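Local coordinates for protein NAD-dependent aldehyde dehydrogenase (Burkholderia multivorans, PDB 5UJU) that probably oxidises aldehydes to carboxylic acids with NAD+ as the electron acceptor, as other members of the aldehyde dehydrogenase family do, at residues A57-T65 against V86-K94; L68-A79 against N266-P275. All blocks are in the same frame, centred on the assembly; numbering follows the deposited sequence.

Contact 1: residues A57-T65 against V86-K94. With EDO (1,2-ethanediol), chain E.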
loop_
_atom_site.group_PDB
_atom_site.type_symbol
_atom_site.label_atom_id
_atom_site.label_comp_id
_atom_site.label_asym_id
_atom_site.label_seq_id
_atom_site.Cartn_x
_atom_site.Cartn_y
_atom_site.Cartn_z
ATOM N N ALA A 57 -21.772 -25.982 -22.886
ATOM C CA ALA A 57 -22.050 -25.125 -21.732
ATOM C C ALA A 57 -22.171 -23.665 -22.146
ATOM O O ALA A 57 -23.030 -22.932 -21.638
ATOM C CB ALA A 57 -20.956 -25.282 -20.674
ATOM N N PHE A 58 -21.309 -23.215 -23.058
ATOM C CA PHE A 58 -21.416 -21.842 -23.534
ATOM C C PHE A 58 -22.753 -21.606 -24.232
ATOM O O PHE A 58 -23.441 -20.619 -23.953
ATOM C CB PHE A 58 -20.243 -21.523 -24.472
ATOM C CG PHE A 58 -20.454 -20.302 -25.297
ATOM C CD1 PHE A 58 -20.407 -19.045 -24.712
ATOM C CD2 PHE A 58 -20.670 -20.396 -26.659
ATOM C CE1 PHE A 58 -20.587 -17.908 -25.474
ATOM C CE2 PHE A 58 -20.842 -19.257 -27.424
ATOM C CZ PHE A 58 -20.802 -18.019 -26.831
ATOM N N LYS A 59 -23.130 -22.500 -25.159
ATOM C CA LYS A 59 -24.392 -22.330 -25.882
ATOM C C LYS A 59 -25.595 -22.333 -24.953
ATOM O O LYS A 59 -26.623 -21.724 -25.273
ATOM C CB LYS A 59 -24.574 -23.419 -26.938
ATOM C CG LYS A 59 -23.747 -23.231 -28.202
ATOM C CD LYS A 59 -23.686 -24.541 -28.981
ATOM C CE LYS A 59 -22.970 -24.398 -30.327
ATOM N NZ LYS A 59 -22.994 -25.694 -31.087
ATOM N N SER A 60 -25.505 -23.025 -23.816
ATOM C CA SER A 60 -26.638 -23.053 -22.895
ATOM C C SER A 60 -26.942 -21.676 -22.313
ATOM O O SER A 60 -28.073 -21.445 -21.885
ATOM C CB SER A 60 -26.383 -24.059 -21.770
ATOM O OG SER A 60 -25.607 -23.481 -20.734
ATOM N N HIS A 61 -25.977 -20.748 -22.307
ATOM C CA HIS A 61 -26.257 -19.416 -21.784
ATOM C C HIS A 61 -26.985 -18.535 -22.786
ATOM O O HIS A 61 -27.545 -17.504 -22.393
ATOM C CB HIS A 61 -24.964 -18.709 -21.362
ATOM C CG HIS A 61 -24.140 -19.491 -20.393
ATOM N ND1 HIS A 61 -24.621 -19.917 -19.173
ATOM C CD2 HIS A 61 -22.864 -19.932 -20.469
ATOM C CE1 HIS A 61 -23.675 -20.586 -18.538
ATOM N NE2 HIS A 61 -22.595 -20.606 -19.304
ATOM N N LEU A 62 -26.976 -18.899 -24.067
ATOM C CA LEU A 62 -27.509 -18.025 -25.097
ATOM C C LEU A 62 -29.032 -18.051 -25.068
ATOM O O LEU A 62 -29.646 -19.105 -24.880
ATOM C CB LEU A 62 -27.005 -18.472 -26.470
ATOM C CG LEU A 62 -25.484 -18.619 -26.581
ATOM C CD1 LEU A 62 -25.073 -18.897 -28.014
ATOM C CD2 LEU A 62 -24.749 -17.397 -26.041
ATOM N N GLY A 63 -29.641 -16.882 -25.258
ATOM C CA GLY A 63 -31.095 -16.811 -25.282
ATOM C C GLY A 63 -31.800 -17.074 -23.967
ATOM O O GLY A 63 -32.965 -17.479 -23.974
ATOM N N LYS A 64 -31.134 -16.875 -22.834
ATOM C CA LYS A 64 -31.801 -17.100 -21.558
ATOM C C LYS A 64 -31.198 -16.184 -20.502
ATOM O O LYS A 64 -30.128 -15.597 -20.686
ATOM C CB LYS A 64 -31.734 -18.572 -21.146
ATOM C CG LYS A 64 -30.466 -19.001 -20.452
ATOM C CD LYS A 64 -30.590 -20.465 -20.035
ATOM C CE LYS A 64 -30.275 -20.665 -18.569
ATOM N NZ LYS A 64 -30.408 -22.102 -18.189
ATOM N N THR A 65 -31.893 -16.088 -19.372
ATOM C CA THR A 65 -31.405 -15.303 -18.251
ATOM C C THR A 65 -30.457 -16.152 -17.416
ATOM O O THR A 65 -30.785 -17.282 -17.039
ATOM C CB THR A 65 -32.568 -14.798 -17.402
ATOM O OG1 THR A 65 -33.422 -14.000 -18.217
ATOM C CG2 THR A 65 -32.071 -13.937 -16.238
ATOM N N VAL A 86 -22.174 -13.758 -33.836
ATOM C CA VAL A 86 -23.095 -14.764 -33.315
ATOM C C VAL A 86 -24.096 -14.086 -32.388
ATOM O O VAL A 86 -23.727 -13.229 -31.573
ATOM C CB VAL A 86 -22.307 -15.867 -32.586
ATOM C CG1 VAL A 86 -23.245 -16.799 -31.820
ATOM C CG2 VAL A 86 -21.468 -16.650 -33.573
ATOM N N ALA A 87 -25.375 -14.443 -32.526
ATOM C CA ALA A 87 -26.398 -13.936 -31.621
ATOM C C ALA A 87 -26.176 -14.496 -30.219
ATOM O O ALA A 87 -26.065 -15.709 -30.037
ATOM C CB ALA A 87 -27.787 -14.308 -32.138
ATOM N N LEU A 88 -26.098 -13.613 -29.226
ATOM C CA LEU A 88 -25.916 -14.031 -27.840
ATOM C C LEU A 88 -27.232 -13.994 -27.075
ATOM O O LEU A 88 -27.658 -15.013 -26.523
ATOM C CB LEU A 88 -24.875 -13.147 -27.150
ATOM C CG LEU A 88 -23.469 -13.192 -27.777
ATOM C CD1 LEU A 88 -22.509 -12.331 -26.957
ATOM C CD2 LEU A 88 -22.945 -14.626 -27.895
ATOM N N ASP A 89 -27.876 -12.827 -27.029
ATOM C CA ASP A 89 -29.130 -12.635 -26.306
ATOM C C ASP A 89 -29.045 -13.192 -24.884
ATOM O O ASP A 89 -29.903 -13.956 -24.438
ATOM C CB ASP A 89 -30.298 -13.266 -27.060
ATOM C CG ASP A 89 -30.484 -12.667 -28.429
ATOM O OD1 ASP A 89 -30.492 -11.426 -28.529
ATOM O OD2 ASP A 89 -30.633 -13.440 -29.396
ATOM N N ILE A 90 -27.988 -12.833 -24.185
ATOM C CA ILE A 90 -27.821 -13.219 -22.789
ATOM C C ILE A 90 -28.367 -12.111 -21.906
ATOM O O ILE A 90 -28.152 -10.927 -22.184
ATOM C CB ILE A 90 -26.346 -13.480 -22.457
ATOM C CG1 ILE A 90 -25.743 -14.530 -23.394
ATOM C CG2 ILE A 90 -26.219 -13.882 -21.001
ATOM C CD1 ILE A 90 -24.238 -14.496 -23.378
ATOM N N ARG A 91 -29.088 -12.485 -20.845
ATOM C CA ARG A 91 -29.530 -11.526 -19.842
ATOM C C ARG A 91 -29.076 -11.991 -18.465
ATOM O O ARG A 91 -28.822 -13.178 -18.238
ATOM C CB ARG A 91 -31.054 -11.332 -19.881
ATOM C CG ARG A 91 -31.573 -10.880 -21.246
ATOM C CD ARG A 91 -31.230 -9.417 -21.558
ATOM N NE ARG A 91 -32.141 -8.530 -20.835
ATOM C CZ ARG A 91 -32.197 -7.206 -20.972
ATOM N NH1 ARG A 91 -31.389 -6.566 -21.819
ATOM N NH2 ARG A 91 -33.079 -6.518 -20.260
ATOM N N TYR A 92 -28.955 -11.035 -17.550
ATOM C CA TYR A 92 -28.556 -11.277 -16.171
ATOM C C TYR A 92 -29.568 -10.657 -15.218
ATOM O O TYR A 92 -30.205 -9.653 -15.556
ATOM C CB TYR A 92 -27.159 -10.691 -15.904
ATOM C CG TYR A 92 -26.156 -11.156 -16.928
ATOM C CD1 TYR A 92 -25.453 -12.335 -16.740
ATOM C CD2 TYR A 92 -25.925 -10.419 -18.094
ATOM C CE1 TYR A 92 -24.548 -12.783 -17.682
ATOM C CE2 TYR A 92 -25.026 -10.863 -19.053
ATOM C CZ TYR A 92 -24.335 -12.035 -18.836
ATOM O OH TYR A 92 -23.433 -12.477 -19.771
ATOM N N PRO A 93 -29.746 -11.231 -14.026
ATOM C CA PRO A 93 -30.666 -10.612 -13.059
ATOM C C PRO A 93 -30.147 -9.249 -12.640
ATOM O O PRO A 93 -28.985 -9.101 -12.259
ATOM C CB PRO A 93 -30.682 -11.609 -11.890
ATOM C CG PRO A 93 -29.392 -12.361 -11.996
ATOM C CD PRO A 93 -29.074 -12.423 -13.482
ATOM N N LYS A 94 -31.014 -8.243 -12.721
ATOM C CA LYS A 94 -30.618 -6.878 -12.386
ATOM C C LYS A 94 -30.735 -6.642 -10.876
ATOM O O LYS A 94 -31.810 -6.834 -10.290
ATOM C CB LYS A 94 -31.480 -5.886 -13.157
ATOM C CG LYS A 94 -31.088 -4.428 -12.966
ATOM C CD LYS A 94 -32.020 -3.525 -13.758
ATOM C CE LYS A 94 -31.914 -2.066 -13.320
ATOM N NZ LYS A 94 -30.913 -1.298 -14.089
HETATM C C1 EDO E . -29.937 -18.074 -28.786
HETATM O O1 EDO E . -29.066 -18.069 -29.926
HETATM C C2 EDO E . -31.005 -17.014 -29.018
HETATM O O2 EDO E . -30.398 -15.916 -29.710
#
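Leu62 to Thr65 run alongside Leu88 to Arg91 in the same direction, with CA atoms 5.1 Å apart at the Leu62-Leu88 pair and 4.5 Å at Thr65-Arg91. The motif is a single parallel beta bridge, preceded by a type II beta turn from His61 to Lys64 that follows helix 50-60. Gly63 occupies the third position of this turn with positive phi, as type II geometry expects, and its N donates to Leu88 O at 3.0 Å, in the carbonyl plane. Three residues beyond Leu88, Arg91 N gives a nearly straight bond (172°) to Lys64 O, long at 3.3 Å and arriving 37° above the carbonyl plane. Thr65 CA adds a CA-H...O contact to Arg91 O at 3.3 Å. Each segment thus supplies a backbone N-H donor to the other.

Leu62 carries the apolar part. With CG anti to its carbonyl carbon (chi1 -53°), it brings CD2 to 3.8 Å from Leu88 CD2 and 4.0 Å from Ile90 CD1, a cluster of methyl ends. Phe58, four residues before Leu62, adds CZ against the same Leu88 CD2, the two side chains crossing at about a right angle. Behind this cluster lies helix 134-145, whose His143 touches both Phe58 and Leu88, while His61 NE2 bonds to Glu136 of that helix. Ile90 also rests its CG1 on the carbonyl oxygen of His61 and reaches Leu245 of helix 245-260. The arginine end of Arg91 turns from the bridge to Thr76 and Gly78. On the exposed side, a 1,2-ethanediol molecule, probably from the crystallisation liquor, lies beside Gly63 and Leu62 CB and donates from its O2 to Asp89 OD2 at 2.5 Å.

Contact 2: residues L68-A79 against N266-P275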
loop_
_atom_site.group_PDB
_atom_site.type_symbol
_atom_site.label_atom_id
_atom_site.label_comp_id
_atom_site.label_asym_id
_atom_site.label_seq_id
_atom_site.Cartn_x
_atom_site.Cartn_y
_atom_site.Cartn_z
ATOM N N LEU A 68 -28.585 -16.677 -11.002
ATOM C CA LEU A 68 -27.903 -16.484 -9.726
ATOM C C LEU A 68 -28.947 -16.329 -8.630
ATOM O O LEU A 68 -30.020 -15.775 -8.875
ATOM C CB LEU A 68 -26.984 -15.260 -9.705
ATOM C CG LEU A 68 -25.808 -15.172 -10.663
ATOM C CD1 LEU A 68 -25.336 -13.732 -10.707
ATOM C CD2 LEU A 68 -24.703 -16.081 -10.165
ATOM N N ASP A 69 -28.646 -16.828 -7.430
ATOM C CA ASP A 69 -29.552 -16.672 -6.297
ATOM C C ASP A 69 -29.147 -15.521 -5.369
ATOM O O ASP A 69 -29.320 -15.608 -4.149
ATOM C CB ASP A 69 -29.679 -17.976 -5.511
ATOM C CG ASP A 69 -28.365 -18.439 -4.914
ATOM O OD1 ASP A 69 -27.309 -17.838 -5.209
ATOM O OD2 ASP A 69 -28.404 -19.391 -4.104
ATOM N N GLN A 70 -28.608 -14.442 -5.923
ATOM C CA GLN A 70 -28.297 -13.218 -5.197
ATOM C C GLN A 70 -29.518 -12.303 -5.199
ATOM O O GLN A 70 -30.446 -12.504 -5.987
ATOM C CB GLN A 70 -27.092 -12.505 -5.844
ATOM C CG GLN A 70 -27.373 -11.962 -7.219
ATOM C CD GLN A 70 -26.155 -11.302 -7.881
ATOM O OE1 GLN A 70 -25.019 -11.748 -7.714
ATOM N NE2 GLN A 70 -26.408 -10.258 -8.668
ATOM N N PRO A 71 -29.561 -11.294 -4.324
ATOM C CA PRO A 71 -30.730 -10.398 -4.294
ATOM C C PRO A 71 -30.935 -9.720 -5.639
ATOM O O PRO A 71 -29.975 -9.338 -6.308
ATOM C CB PRO A 71 -30.378 -9.382 -3.201
ATOM C CG PRO A 71 -29.344 -10.041 -2.372
ATOM C CD PRO A 71 -28.564 -10.926 -3.305
ATOM N N ALA A 72 -32.186 -9.675 -6.088
ATOM C CA ALA A 72 -32.454 -9.162 -7.421
ATOM C C ALA A 72 -33.812 -8.482 -7.460
ATOM O O ALA A 72 -34.690 -8.752 -6.637
ATOM C CB ALA A 72 -32.394 -10.276 -8.464
ATOM N N SER A 73 -33.979 -7.602 -8.443
ATOM C CA SER A 73 -35.196 -6.811 -8.567
ATOM C C SER A 73 -36.281 -7.507 -9.379
ATOM O O SER A 73 -37.409 -7.007 -9.428
ATOM C CB SER A 73 -34.879 -5.464 -9.210
ATOM O OG SER A 73 -34.410 -5.664 -10.536
ATOM N N GLY A 74 -35.967 -8.632 -10.021
ATOM C CA GLY A 74 -36.863 -9.270 -10.953
ATOM C C GLY A 74 -36.697 -8.817 -12.389
ATOM O O GLY A 74 -37.113 -9.531 -13.309
ATOM N N GLU A 75 -36.087 -7.660 -12.608
ATOM C CA GLU A 75 -35.757 -7.216 -13.952
ATOM C C GLU A 75 -34.450 -7.852 -14.413
ATOM O O GLU A 75 -33.691 -8.412 -13.622
ATOM C CB GLU A 75 -35.646 -5.690 -14.002
ATOM C CG GLU A 75 -36.835 -5.014 -14.643
ATOM C CD GLU A 75 -36.738 -4.998 -16.159
ATOM O OE1 GLU A 75 -37.255 -4.043 -16.771
ATOM O OE2 GLU A 75 -36.159 -5.938 -16.740
ATOM N N THR A 76 -34.203 -7.796 -15.717
ATOM C CA THR A 76 -32.946 -8.288 -16.259
ATOM C C THR A 76 -32.202 -7.177 -16.989
ATOM O O THR A 76 -32.732 -6.092 -17.259
ATOM C CB THR A 76 -33.169 -9.471 -17.202
ATOM O OG1 THR A 76 -33.863 -9.011 -18.368
ATOM C CG2 THR A 76 -34.000 -10.538 -16.499
ATOM N N VAL A 77 -30.957 -7.487 -17.330
ATOM C CA VAL A 77 -30.027 -6.521 -17.892
ATOM C C VAL A 77 -29.051 -7.282 -18.779
ATOM O O VAL A 77 -28.810 -8.473 -18.579
ATOM C CB VAL A 77 -29.303 -5.759 -16.752
ATOM C CG1 VAL A 77 -28.305 -6.662 -16.062
ATOM C CG2 VAL A 77 -28.608 -4.570 -17.262
ATOM N N GLY A 78 -28.513 -6.599 -19.790
ATOM C CA GLY A 78 -27.437 -7.178 -20.574
ATOM C C GLY A 78 -27.600 -6.968 -22.066
ATOM O O GLY A 78 -28.628 -7.340 -22.645
ATOM N N ALA A 79 -26.593 -6.371 -22.701
ATOM C CA ALA A 79 -26.635 -6.111 -24.134
ATOM C C ALA A 79 -25.333 -6.512 -24.793
ATOM O O ALA A 79 -24.840 -5.819 -25.690
ATOM C CB ALA A 79 -26.942 -4.642 -24.420
ATOM N N ASN A 266 -23.243 -14.804 -0.999
ATOM C CA ASN A 266 -23.134 -13.381 -1.298
ATOM C C ASN A 266 -21.807 -12.766 -0.864
ATOM O O ASN A 266 -21.660 -11.546 -0.970
ATOM C CB ASN A 266 -24.294 -12.630 -0.659
ATOM C CG ASN A 266 -25.608 -13.022 -1.268
ATOM O OD1 ASN A 266 -25.671 -13.305 -2.460
ATOM N ND2 ASN A 266 -26.664 -13.075 -0.454
ATOM N N VAL A 267 -20.856 -13.551 -0.358
ATOM C CA VAL A 267 -19.477 -13.068 -0.312
ATOM C C VAL A 267 -19.051 -12.552 -1.688
ATOM O O VAL A 267 -18.319 -11.562 -1.780
ATOM C CB VAL A 267 -18.537 -14.177 0.220
ATOM C CG1 VAL A 267 -17.061 -13.819 -0.024
ATOM C CG2 VAL A 267 -18.776 -14.372 1.724
ATOM N N VAL A 268 -19.560 -13.152 -2.773
ATOM C CA VAL A 268 -19.282 -12.680 -4.136
ATOM C C VAL A 268 -20.599 -12.492 -4.881
ATOM O O VAL A 268 -21.392 -13.437 -4.994
ATOM C CB VAL A 268 -18.369 -13.647 -4.906
ATOM C CG1 VAL A 268 -18.161 -13.150 -6.336
ATOM C CG2 VAL A 268 -17.042 -13.798 -4.186
ATOM N N THR A 269 -20.825 -11.283 -5.412
ATOM C CA THR A 269 -22.022 -10.984 -6.192
ATOM C C THR A 269 -21.638 -10.366 -7.533
ATOM O O THR A 269 -20.509 -9.905 -7.734
ATOM C CB THR A 269 -22.980 -10.036 -5.452
ATOM O OG1 THR A 269 -22.279 -8.861 -5.035
ATOM C CG2 THR A 269 -23.589 -10.734 -4.225
ATOM N N LEU A 270 -22.600 -10.354 -8.451
ATOM C CA LEU A 270 -22.385 -9.885 -9.816
ATOM C C LEU A 270 -23.315 -8.714 -10.087
ATOM O O LEU A 270 -24.538 -8.864 -10.020
ATOM C CB LEU A 270 -22.654 -11.002 -10.827
ATOM C CG LEU A 270 -22.454 -10.553 -12.273
ATOM C CD1 LEU A 270 -20.962 -10.639 -12.636
ATOM C CD2 LEU A 270 -23.334 -11.350 -13.252
ATOM N N LEU A 271 -22.747 -7.561 -10.412
ATOM C CA LEU A 271 -23.534 -6.381 -10.747
ATOM C C LEU A 271 -23.424 -6.186 -12.265
ATOM O O LEU A 271 -22.542 -5.474 -12.755
ATOM C CB LEU A 271 -23.043 -5.152 -9.963
ATOM C CG LEU A 271 -23.770 -3.819 -10.243
ATOM C CD1 LEU A 271 -25.215 -3.941 -9.862
ATOM C CD2 LEU A 271 -23.135 -2.640 -9.515
ATOM N N ALA A 272 -24.314 -6.840 -13.006
ATOM C CA ALA A 272 -24.367 -6.664 -14.449
ATOM C C ALA A 272 -25.070 -5.357 -14.765
ATOM O O ALA A 272 -25.991 -4.951 -14.051
ATOM C CB ALA A 272 -25.098 -7.826 -15.111
ATOM N N THR A 273 -24.623 -4.687 -15.828
ATOM C CA THR A 273 -25.174 -3.390 -16.190
ATOM C C THR A 273 -25.360 -3.298 -17.701
ATOM O O THR A 273 -24.832 -4.101 -18.481
ATOM C CB THR A 273 -24.272 -2.238 -15.710
ATOM O OG1 THR A 273 -22.983 -2.345 -16.332
ATOM C CG2 THR A 273 -24.078 -2.295 -14.212
ATOM N N GLU A 274 -26.080 -2.258 -18.105
ATOM C CA GLU A 274 -26.209 -1.849 -19.489
ATOM C C GLU A 274 -25.196 -0.749 -19.751
ATOM O O GLU A 274 -24.705 -0.113 -18.815
ATOM C CB GLU A 274 -27.615 -1.294 -19.763
ATOM C CG GLU A 274 -28.788 -2.254 -19.613
ATOM C CD GLU A 274 -29.038 -3.146 -20.812
ATOM O OE1 GLU A 274 -28.843 -2.692 -21.954
ATOM O OE2 GLU A 274 -29.459 -4.301 -20.609
ATOM N N PRO A 275 -24.850 -0.496 -21.013
ATOM C CA PRO A 275 -23.859 0.539 -21.317
ATOM C C PRO A 275 -24.302 1.926 -20.876
ATOM O O PRO A 275 -25.495 2.213 -20.720
ATOM C CB PRO A 275 -23.729 0.464 -22.845
ATOM C CG PRO A 275 -24.099 -0.937 -23.166
ATOM C CD PRO A 275 -25.217 -1.261 -22.214
HETATM O O HOH W 1 -29.359 -13.888 -1.934
HETATM O O HOH W 2 -24.564 -5.074 -21.144
#
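The flat carboxamide of Gln70 lies against the backbone of Leu270 and bonds it within its own plane, using both polar atoms. OE1 accepts from Leu270 N at 2.9 Å, in the carbonyl plane and on a lone pair, while NE2 donates to Leu270 O at 2.7 Å with that oxygen lying in the amide plane. Two bonds to one residue fix the rotation of the amide about its last torsion. The side chain reaches there because CG sits between the backbone N and carbonyl carbon (chi1 67°) and the chain is extended beyond it. Beside this pair, Thr269 CB packs on OE1, and the Leu68 side chain crosses that of Leu270 at about a right angle, with Leu68 CD1 3.8 Å from Leu270 CB.

The carboxylate of Glu274 is met differently: Gly78 N approaches OE2 from above its plane, 40° out of it, in a short, nearly straight bond of 2.6 Å. A bend at chi2 (-82°) turns the carboxylate to Gly78 N; nearer the backbone, Glu274 CG lies 3.3 Å from Val77 CG2, a tight contact between side chains that slide past each other in opposite directions. The other valine methyl, CG1, is 3.5 Å from Ala272 CB. Arg91 NH1, hydrogen-bonded to Gly78 O, adds a long, weak ion pair with Glu274 OE2.

Water bridges the segments at both ends: one molecule links Asp69 O to the side-chain ND2 of Asn266, another accepts from Ala79 N and donates to Thr273 O, 2.8 Å from that oxygen. Asp69 pairs with Arg255 and Arg259 of helix 245-260; Asn266 OD1 is hydrogen-bonded to Arg255.

Val267 and Thr269 bond to Val235, whereas Leu270 N and O turn to Gln70. The side-chain amide thus stands in for a further strand beside strand 268-270, in a parallel beta-alpha-beta arrangement consistent with the Rossmann-like NAD-binding domain of aldehyde dehydrogenases.

Overall arrangement
From the N terminus the segments come in the order 57-65, 68-79, 86-94 and 266-275, alternating between the contacts, so the two cross rather than nest. Contact 1 closes a short loop of 20 residues that includes strand 76-77; contact 2 closes a far larger one of 186 residues, mostly helical, containing helix 97-132 and helix 245-260. Their centres lie 13 Å apart. They join through a small antiparallel pair, strand 76-77 with strand 92-93, where Tyr92 N and Val77 O probably bond, and through Tyr92 packing on Ala272. Together they tie the region after helix 50-60 to strand 268-270, which pairs with strand 234-238 in one of the two mixed sheets.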